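Side-chain contacts in aromatic amino acid exporter YddG (Starkeya novella, PDB 5I20), which exports amino acids of broad variety, including threonine, methionine, lysine and glutamate, across the bacterial inner membrane: residues P113-R118 with A169-A174; V161-Y166 with Y226-G231; P31-T36 with A190-C195. One frame throughout, in Å; residues are numbered along the deposited sequence.

Contact 1 (P113-R118 with A169-A174). With SO4 (sulfate ion), chain K.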
# COMPACT_ATOMS: atom_id res chain seq x y z
N PRO A 113 -12.31 16.71 8.81
CA PRO A 113 -12.68 17.97 9.47
C PRO A 113 -11.50 18.87 9.82
O PRO A 113 -11.54 20.06 9.54
CB PRO A 113 -13.38 17.49 10.75
CG PRO A 113 -13.92 16.16 10.39
CD PRO A 113 -12.89 15.54 9.49
N GLY A 114 -10.45 18.30 10.42
CA GLY A 114 -9.31 19.09 10.85
C GLY A 114 -8.34 19.44 9.74
O GLY A 114 -7.61 20.43 9.83
N GLU A 115 -8.32 18.62 8.69
CA GLU A 115 -7.35 18.79 7.61
C GLU A 115 -7.78 19.84 6.59
O GLU A 115 -8.94 19.90 6.18
CB GLU A 115 -7.11 17.45 6.89
CG GLU A 115 -6.68 16.30 7.80
CD GLU A 115 -5.19 16.32 8.13
OE1 GLU A 115 -4.60 15.23 8.26
OE2 GLU A 115 -4.62 17.43 8.28
N ARG A 116 -6.82 20.67 6.18
CA ARG A 116 -7.04 21.65 5.12
C ARG A 116 -6.14 21.33 3.93
O ARG A 116 -4.92 21.39 4.04
CB ARG A 116 -6.78 23.07 5.63
N LEU A 117 -6.75 20.99 2.80
CA LEU A 117 -6.00 20.66 1.59
C LEU A 117 -5.46 21.92 0.92
O LEU A 117 -6.22 22.81 0.56
CB LEU A 117 -6.87 19.88 0.60
CG LEU A 117 -6.43 18.50 0.11
CD1 LEU A 117 -7.21 18.13 -1.15
CD2 LEU A 117 -4.93 18.43 -0.14
N ARG A 118 -4.14 21.99 0.76
CA ARG A 118 -3.52 23.12 0.08
C ARG A 118 -3.11 22.71 -1.34
O ARG A 118 -2.89 21.53 -1.60
CB ARG A 118 -2.31 23.63 0.86
CG ARG A 118 -2.62 24.04 2.30
CD ARG A 118 -1.41 24.64 2.99
NE ARG A 118 -1.63 24.83 4.42
CZ ARG A 118 -2.26 25.87 4.96
NH1 ARG A 118 -2.74 26.83 4.18
NH2 ARG A 118 -2.41 25.95 6.27
N ALA A 169 -10.39 6.95 5.98
CA ALA A 169 -11.42 6.70 6.98
C ALA A 169 -10.84 6.16 8.29
O ALA A 169 -11.53 6.11 9.31
CB ALA A 169 -12.46 5.73 6.44
N SER A 170 -9.57 5.76 8.26
CA SER A 170 -8.91 5.28 9.47
C SER A 170 -8.81 6.39 10.52
O SER A 170 -8.82 6.10 11.72
CB SER A 170 -7.51 4.74 9.15
OG SER A 170 -7.60 3.56 8.37
N ARG A 171 -8.72 7.64 10.08
CA ARG A 171 -8.65 8.75 11.03
C ARG A 171 -9.96 8.89 11.81
O ARG A 171 -9.95 9.32 12.96
CB ARG A 171 -8.33 10.07 10.31
CG ARG A 171 -8.32 11.27 11.24
CD ARG A 171 -7.40 12.37 10.74
NE ARG A 171 -6.00 11.95 10.81
CZ ARG A 171 -5.01 12.72 11.25
NH1 ARG A 171 -5.27 13.95 11.68
NH2 ARG A 171 -3.77 12.26 11.27
N ARG A 172 -11.06 8.50 11.19
CA ARG A 172 -12.36 8.51 11.86
C ARG A 172 -12.37 7.55 13.04
O ARG A 172 -13.01 7.80 14.07
CB ARG A 172 -13.48 8.17 10.87
CG ARG A 172 -14.82 7.84 11.50
CD ARG A 172 -15.93 7.83 10.45
NE ARG A 172 -16.79 9.01 10.55
CZ ARG A 172 -17.76 9.31 9.70
NH1 ARG A 172 -18.01 8.52 8.66
NH2 ARG A 172 -18.49 10.40 9.88
N PHE A 173 -11.64 6.45 12.90
CA PHE A 173 -11.52 5.46 13.97
C PHE A 173 -10.24 5.67 14.78
O PHE A 173 -9.61 4.71 15.22
CB PHE A 173 -11.53 4.04 13.39
CG PHE A 173 -12.77 3.71 12.61
CD1 PHE A 173 -13.92 3.29 13.26
CD2 PHE A 173 -12.79 3.83 11.23
CE1 PHE A 173 -15.07 2.99 12.54
CE2 PHE A 173 -13.93 3.54 10.51
CZ PHE A 173 -15.07 3.11 11.16
N ALA A 174 -9.86 6.93 14.97
CA ALA A 174 -8.62 7.26 15.67
C ALA A 174 -8.61 6.75 17.12
O ALA A 174 -7.54 6.52 17.68
CB ALA A 174 -8.39 8.76 15.64
S SO4 K . -0.99 22.98 8.18
O1 SO4 K . -0.78 24.15 9.03
O2 SO4 K . -2.26 23.10 7.48
O3 SO4 K . 0.10 22.89 7.21
O4 SO4 K . -1.00 21.78 9.00

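Contact 2 (V161-Y166 with Y226-G231). With OLC ((2R)-2,3-dihydroxypropyl (9Z)-octadec-9-enoate), chain G.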
# COMPACT_ATOMS: atom_id res chain seq x y z
N VAL A 161 -9.52 2.79 -4.88
CA VAL A 161 -10.52 3.52 -4.12
C VAL A 161 -10.74 2.92 -2.74
O VAL A 161 -10.82 3.64 -1.74
CB VAL A 161 -11.87 3.56 -4.87
CG1 VAL A 161 -12.95 4.20 -4.00
CG2 VAL A 161 -11.73 4.32 -6.18
N ILE A 162 -10.85 1.59 -2.68
CA ILE A 162 -11.09 0.90 -1.42
C ILE A 162 -9.94 1.13 -0.43
O ILE A 162 -10.16 1.43 0.74
CB ILE A 162 -11.29 -0.61 -1.64
CG1 ILE A 162 -12.61 -0.85 -2.38
CG2 ILE A 162 -11.30 -1.37 -0.33
CD1 ILE A 162 -12.84 -2.29 -2.79
N TRP A 163 -8.71 1.02 -0.92
CA TRP A 163 -7.54 1.26 -0.08
C TRP A 163 -7.44 2.73 0.33
O TRP A 163 -7.08 3.03 1.47
CB TRP A 163 -6.26 0.84 -0.81
CG TRP A 163 -5.01 1.24 -0.08
CD1 TRP A 163 -4.15 2.24 -0.42
CD2 TRP A 163 -4.50 0.65 1.12
NE1 TRP A 163 -3.12 2.31 0.49
CE2 TRP A 163 -3.32 1.35 1.45
CE3 TRP A 163 -4.92 -0.39 1.95
CZ2 TRP A 163 -2.55 1.03 2.58
CZ3 TRP A 163 -4.16 -0.70 3.06
CH2 TRP A 163 -2.99 0.00 3.37
N SER A 164 -7.76 3.63 -0.59
CA SER A 164 -7.74 5.06 -0.29
C SER A 164 -8.79 5.44 0.75
O SER A 164 -8.53 6.26 1.63
CB SER A 164 -7.98 5.89 -1.56
OG SER A 164 -6.92 5.71 -2.48
N VAL A 165 -9.98 4.86 0.63
CA VAL A 165 -11.04 5.16 1.57
C VAL A 165 -10.70 4.54 2.92
O VAL A 165 -10.83 5.20 3.95
CB VAL A 165 -12.41 4.66 1.07
CG1 VAL A 165 -13.45 4.67 2.19
CG2 VAL A 165 -12.88 5.51 -0.10
N TYR A 166 -10.24 3.29 2.91
CA TYR A 166 -9.77 2.64 4.13
C TYR A 166 -8.74 3.49 4.88
O TYR A 166 -8.81 3.63 6.10
CB TYR A 166 -9.18 1.27 3.82
CG TYR A 166 -8.42 0.68 4.98
CD1 TYR A 166 -9.09 0.06 6.03
CD2 TYR A 166 -7.03 0.75 5.04
CE1 TYR A 166 -8.40 -0.47 7.10
CE2 TYR A 166 -6.33 0.22 6.10
CZ TYR A 166 -7.02 -0.39 7.13
OH TYR A 166 -6.32 -0.92 8.19
N TYR A 226 0.45 -1.59 10.68
CA TYR A 226 0.33 -0.96 11.99
C TYR A 226 0.94 0.43 11.97
O TYR A 226 0.40 1.37 12.56
CB TYR A 226 0.98 -1.82 13.06
CG TYR A 226 0.44 -3.24 13.09
CD1 TYR A 226 -0.66 -3.57 13.87
CD2 TYR A 226 1.03 -4.23 12.33
CE1 TYR A 226 -1.15 -4.86 13.89
CE2 TYR A 226 0.54 -5.53 12.34
CZ TYR A 226 -0.55 -5.83 13.12
OH TYR A 226 -1.03 -7.12 13.13
N THR A 227 2.08 0.57 11.29
CA THR A 227 2.76 1.86 11.22
C THR A 227 2.02 2.81 10.28
O THR A 227 2.13 4.03 10.39
CB THR A 227 4.23 1.69 10.77
OG1 THR A 227 4.91 2.94 10.82
CG2 THR A 227 4.31 1.16 9.37
N TRP A 228 1.25 2.24 9.35
CA TRP A 228 0.40 3.02 8.46
C TRP A 228 -0.84 3.48 9.21
O TRP A 228 -1.32 4.60 9.02
CB TRP A 228 0.02 2.18 7.23
CG TRP A 228 -0.80 2.89 6.20
CD1 TRP A 228 -2.12 2.68 5.91
CD2 TRP A 228 -0.35 3.91 5.29
NE1 TRP A 228 -2.52 3.51 4.89
CE2 TRP A 228 -1.45 4.27 4.49
CE3 TRP A 228 0.88 4.55 5.08
CZ2 TRP A 228 -1.37 5.24 3.50
CZ3 TRP A 228 0.96 5.51 4.09
CH2 TRP A 228 -0.16 5.85 3.32
N ASP A 229 -1.35 2.61 10.07
CA ASP A 229 -2.49 2.94 10.92
C ASP A 229 -2.17 4.13 11.82
O ASP A 229 -3.01 5.02 12.00
CB ASP A 229 -2.91 1.72 11.75
CG ASP A 229 -4.23 1.93 12.47
OD1 ASP A 229 -5.28 1.92 11.80
OD2 ASP A 229 -4.21 2.08 13.71
N ILE A 230 -0.96 4.14 12.37
CA ILE A 230 -0.52 5.24 13.22
C ILE A 230 -0.45 6.56 12.44
O ILE A 230 -0.93 7.59 12.91
CB ILE A 230 0.86 4.94 13.85
CG1 ILE A 230 0.74 3.79 14.85
CG2 ILE A 230 1.41 6.19 14.53
CD1 ILE A 230 2.04 3.44 15.54
N GLY A 231 0.15 6.51 11.25
CA GLY A 231 0.25 7.68 10.40
C GLY A 231 -1.11 8.23 9.98
O GLY A 231 -1.29 9.44 9.91
C10 OLC G . -0.80 -0.32 -0.66
C9 OLC G . -0.08 -1.07 0.41
C11 OLC G . -1.90 -1.00 -1.41
C8 OLC G . -0.43 -2.49 0.70
C16 OLC G . 0.15 -1.96 -5.93
C12 OLC G . -1.99 -0.44 -2.78
C7 OLC G . 0.56 -3.41 0.07
C15 OLC G . -1.20 -2.43 -5.50
C13 OLC G . -2.55 -1.47 -3.70
C6 OLC G . 0.21 -4.82 0.41
C14 OLC G . -2.03 -1.26 -5.08
C5 OLC G . -0.01 -5.60 -0.84
C4 OLC G . 0.05 -7.06 -0.55
C3 OLC G . 0.03 -7.83 -1.83
C2 OLC G . 0.29 -9.27 -1.55

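Contact 3 (P31-T36 with A190-C195)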
# COMPACT_ATOMS: atom_id res chain seq x y z
N PRO A 31 0.31 -18.81 -5.67
CA PRO A 31 -0.85 -17.98 -6.00
C PRO A 31 -1.17 -16.94 -4.92
O PRO A 31 -0.87 -17.17 -3.75
CB PRO A 31 -1.98 -19.00 -6.14
CG PRO A 31 -1.55 -20.17 -5.32
CD PRO A 31 -0.06 -20.22 -5.45
N PRO A 32 -1.79 -15.81 -5.31
CA PRO A 32 -1.94 -14.63 -4.45
C PRO A 32 -2.75 -14.83 -3.16
O PRO A 32 -2.34 -14.31 -2.12
CB PRO A 32 -2.67 -13.63 -5.37
CG PRO A 32 -3.36 -14.47 -6.38
CD PRO A 32 -2.42 -15.61 -6.63
N PHE A 33 -3.87 -15.54 -3.23
CA PHE A 33 -4.74 -15.68 -2.06
C PHE A 33 -4.11 -16.53 -0.97
O PHE A 33 -4.22 -16.21 0.22
CB PHE A 33 -6.09 -16.27 -2.47
CG PHE A 33 -7.07 -15.23 -2.93
CD1 PHE A 33 -7.53 -14.26 -2.06
CD2 PHE A 33 -7.55 -15.24 -4.23
CE1 PHE A 33 -8.43 -13.30 -2.47
CE2 PHE A 33 -8.46 -14.29 -4.65
CZ PHE A 33 -8.90 -13.32 -3.77
N LEU A 34 -3.46 -17.62 -1.36
CA LEU A 34 -2.75 -18.46 -0.40
C LEU A 34 -1.59 -17.67 0.21
O LEU A 34 -1.34 -17.77 1.41
CB LEU A 34 -2.22 -19.73 -1.06
CG LEU A 34 -1.51 -20.70 -0.11
CD1 LEU A 34 -2.48 -21.23 0.94
CD2 LEU A 34 -0.87 -21.84 -0.88
N LEU A 35 -0.91 -16.90 -0.62
CA LEU A 35 0.22 -16.09 -0.16
C LEU A 35 -0.26 -15.02 0.80
O LEU A 35 0.43 -14.67 1.76
CB LEU A 35 0.94 -15.46 -1.36
CG LEU A 35 2.28 -14.76 -1.09
CD1 LEU A 35 3.32 -15.75 -0.57
CD2 LEU A 35 2.79 -14.05 -2.34
N THR A 36 -1.46 -14.50 0.55
CA THR A 36 -2.08 -13.51 1.42
C THR A 36 -2.45 -14.14 2.76
O THR A 36 -2.17 -13.58 3.82
CB THR A 36 -3.34 -12.91 0.75
OG1 THR A 36 -2.96 -12.24 -0.46
CG2 THR A 36 -4.02 -11.92 1.69
N ALA A 190 -8.18 -15.38 7.03
CA ALA A 190 -9.20 -16.42 7.07
C ALA A 190 -10.03 -16.42 5.79
O ALA A 190 -10.30 -17.48 5.21
CB ALA A 190 -10.10 -16.24 8.28
N LEU A 191 -10.42 -15.23 5.34
CA LEU A 191 -11.17 -15.09 4.10
C LEU A 191 -10.33 -15.48 2.88
O LEU A 191 -10.82 -16.14 1.97
CB LEU A 191 -11.68 -13.65 3.94
CG LEU A 191 -12.76 -13.19 4.92
CD1 LEU A 191 -13.06 -11.72 4.72
CD2 LEU A 191 -14.03 -14.02 4.74
N SER A 192 -9.07 -15.07 2.87
CA SER A 192 -8.16 -15.40 1.78
C SER A 192 -7.93 -16.91 1.70
O SER A 192 -7.70 -17.46 0.63
CB SER A 192 -6.82 -14.68 1.93
OG SER A 192 -7.01 -13.28 1.99
N ALA A 193 -8.00 -17.57 2.86
CA ALA A 193 -7.89 -19.02 2.91
C ALA A 193 -9.08 -19.66 2.21
O ALA A 193 -8.94 -20.65 1.50
CB ALA A 193 -7.81 -19.49 4.35
N LEU A 194 -10.26 -19.07 2.41
CA LEU A 194 -11.47 -19.56 1.76
C LEU A 194 -11.41 -19.35 0.25
O LEU A 194 -11.72 -20.26 -0.52
CB LEU A 194 -12.71 -18.86 2.34
CG LEU A 194 -14.06 -19.30 1.78
CD1 LEU A 194 -14.37 -20.74 2.18
CD2 LEU A 194 -15.17 -18.36 2.23
N CYS A 195 -10.99 -18.16 -0.17
CA CYS A 195 -10.84 -17.85 -1.59
C CYS A 195 -9.82 -18.77 -2.25
O CYS A 195 -9.89 -19.01 -3.46
CB CYS A 195 -10.44 -16.39 -1.79
SG CYS A 195 -11.78 -15.19 -1.62

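Contact 1 (P113-R118 with A169-A174)
Arg171 starts out with CG anti to its own main-chain nitrogen, chi1 177°, and then bends at chi3, which brings its guanidinium toward residues 113-118. Glu115 meets it with a chain folded at chi2, -81°. Its carboxylate thus ends beside the arginine head. The two side chains cross at about a right angle. Their flat ends are nearly parallel, with 20° between the carboxylate and guanidinium planes. Glu115 OE1 sits over one face of the guanidinium, shifted toward its rim, and lies 3.7 Å from Arg171 NH1. It is 3.9 Å from Arg171 CZ. This is a long salt bridge carried by charge alone, since no N-H of the arginine points at OE1. The glutamate end is also poorly ordered.

Stronger partners hold both residues. Glu115 OE2 forms a salt bridge with Arg3. Arg171 NE donates to the carbonyl oxygen of Met232, a hydrogen bond that helps fix how the guanidinium is turned.

At the other end of residues 113-118, Arg118 binds a sulfate, probably taken from the crystallisation liquor. Arg118 NH2 donates to O2 of the sulfate at 3.1 Å. The sulfate meets the guanidinium at its edge, with O2 near its plane, whereas Glu115 OE1 lies over a face of Arg171.

The contact joins two loops on the cytoplasmic side. One leads into helix 119-136 and the other follows helix 150-169. They lie in the first and second EamA-like regions. Glu115 has an arginine near each carboxylate oxygen, Arg3 at OE2 and Arg171 at OE1, which would probably favour its charged form. Because the Arg171 pairing lacks a directed hydrogen bond, its attraction should depend little on the exact angle between the groups.

Contact 2 (V161-Y166 with Y226-G231)
Trp163 and Trp228 carry this contact between two transmembrane helices. The tight spot is small. Trp163 CZ2 comes to 3.4 Å from Trp228 NE1 and to 3.7 Å from Trp228 CD1. The indole planes are only 18° apart, yet the rings are slid past each other and barely overlap. The centroid of the six-membered ring of Trp163 lies 5.0 Å from that of the five-membered ring of Trp228. Both tryptophans hold CG anti to the main-chain nitrogen, at chi1 172° in Trp163 and -177° in Trp228, and their indoles extend into the space between the helices. The N-H of Trp228 is not spent on the other ring, because NE1 is hydrogen-bonded to Ser167 OG. That bond helps set the turn of the indole.

A bound monoolein (OLC) lies on the other side of the Trp163 plane from Trp228. Its C10 is 3.7 Å from Trp163 CE2, over the face and toward the rim.

The contact is looser beside the tryptophans. Tyr166 OH and Asp229 OD1 approach no closer than 4.7 Å and form no bond, while Asp229 OD2 pairs with Lys233.

Further rings and helices surround the pair. Trp101 meets Trp163 edge-to-face, and His70 of helix 65-88 stacks with Tyr166. Trp228, on helix 224-234, packs on Ala13 of helix 3-17 and on Ile105 of helix 101-108, and so reaches these two helices as well as Trp163 of helix 150-169.

Contact 3 (P31-T36 with A190-C195)
The Phe33 ring takes Cys195 CB over the centre of one face, and the ring of Phe83 pairs with it edge-to-face. Cys195 CB stands 3.6 Å from the Phe33 ring centroid and 10° off the ring normal, a CH-pi contact. Cys195 SG lies over the same face, 4.3 Å from the Phe33 centroid, which adds a sulfur-aromatic contact. An alanine in place of Phe33 would probably open a gap under Cys195, leaving its CB and sulfur without their aromatic seat.

One turn along, Thr36 CG2 presses on Ser192 OG at 3.3 Å. The methyl is placed there by its position anti to the backbone nitrogen. The partner is a methyl, so this is a van der Waals touch; Ser192 OG has its hydrogen bond with Thr188 O in its own helix. Ser192 CB also rests against Phe33 O at 3.5 Å.

These residues join two antiparallel transmembrane helices of this DMT-superfamily transporter, near the periplasmic side. The axes of 32-36 and 190-195 run at 151° and approach to 7.9 Å. The small Ser192 lets the backbones come close, with Phe33 CA 5.1 Å from Ser192 CA.

Thr36 OG1 turns back to its own helix and donates to Pro32 O at 2.7 Å. It comes from above the carbonyl plane, while Thr36 N reaches the same oxygen from the opposite face.

From the N terminus, residues 31-36 come first and open contact 3 near the periplasmic side. Residues 113-118 then open contact 1 on the cytoplasmic side, and 161-166 open contact 2 in the membrane. Residues 169-174 close contact 1, 190-195 close contact 3, and 226-231 close contact 2 last. The loop of contact 1 therefore falls wholly within that of contact 3. Contact 2 crosses both. Contacts 1 and 2 meet in space, with Arg171 NH2 4.0 Å from Gly231 O. Contact 3 stands apart, its centre about 21 Å from that of contact 2. Contacts 1 and 3 link the two EamA-like regions, while contact 2 lies within the second.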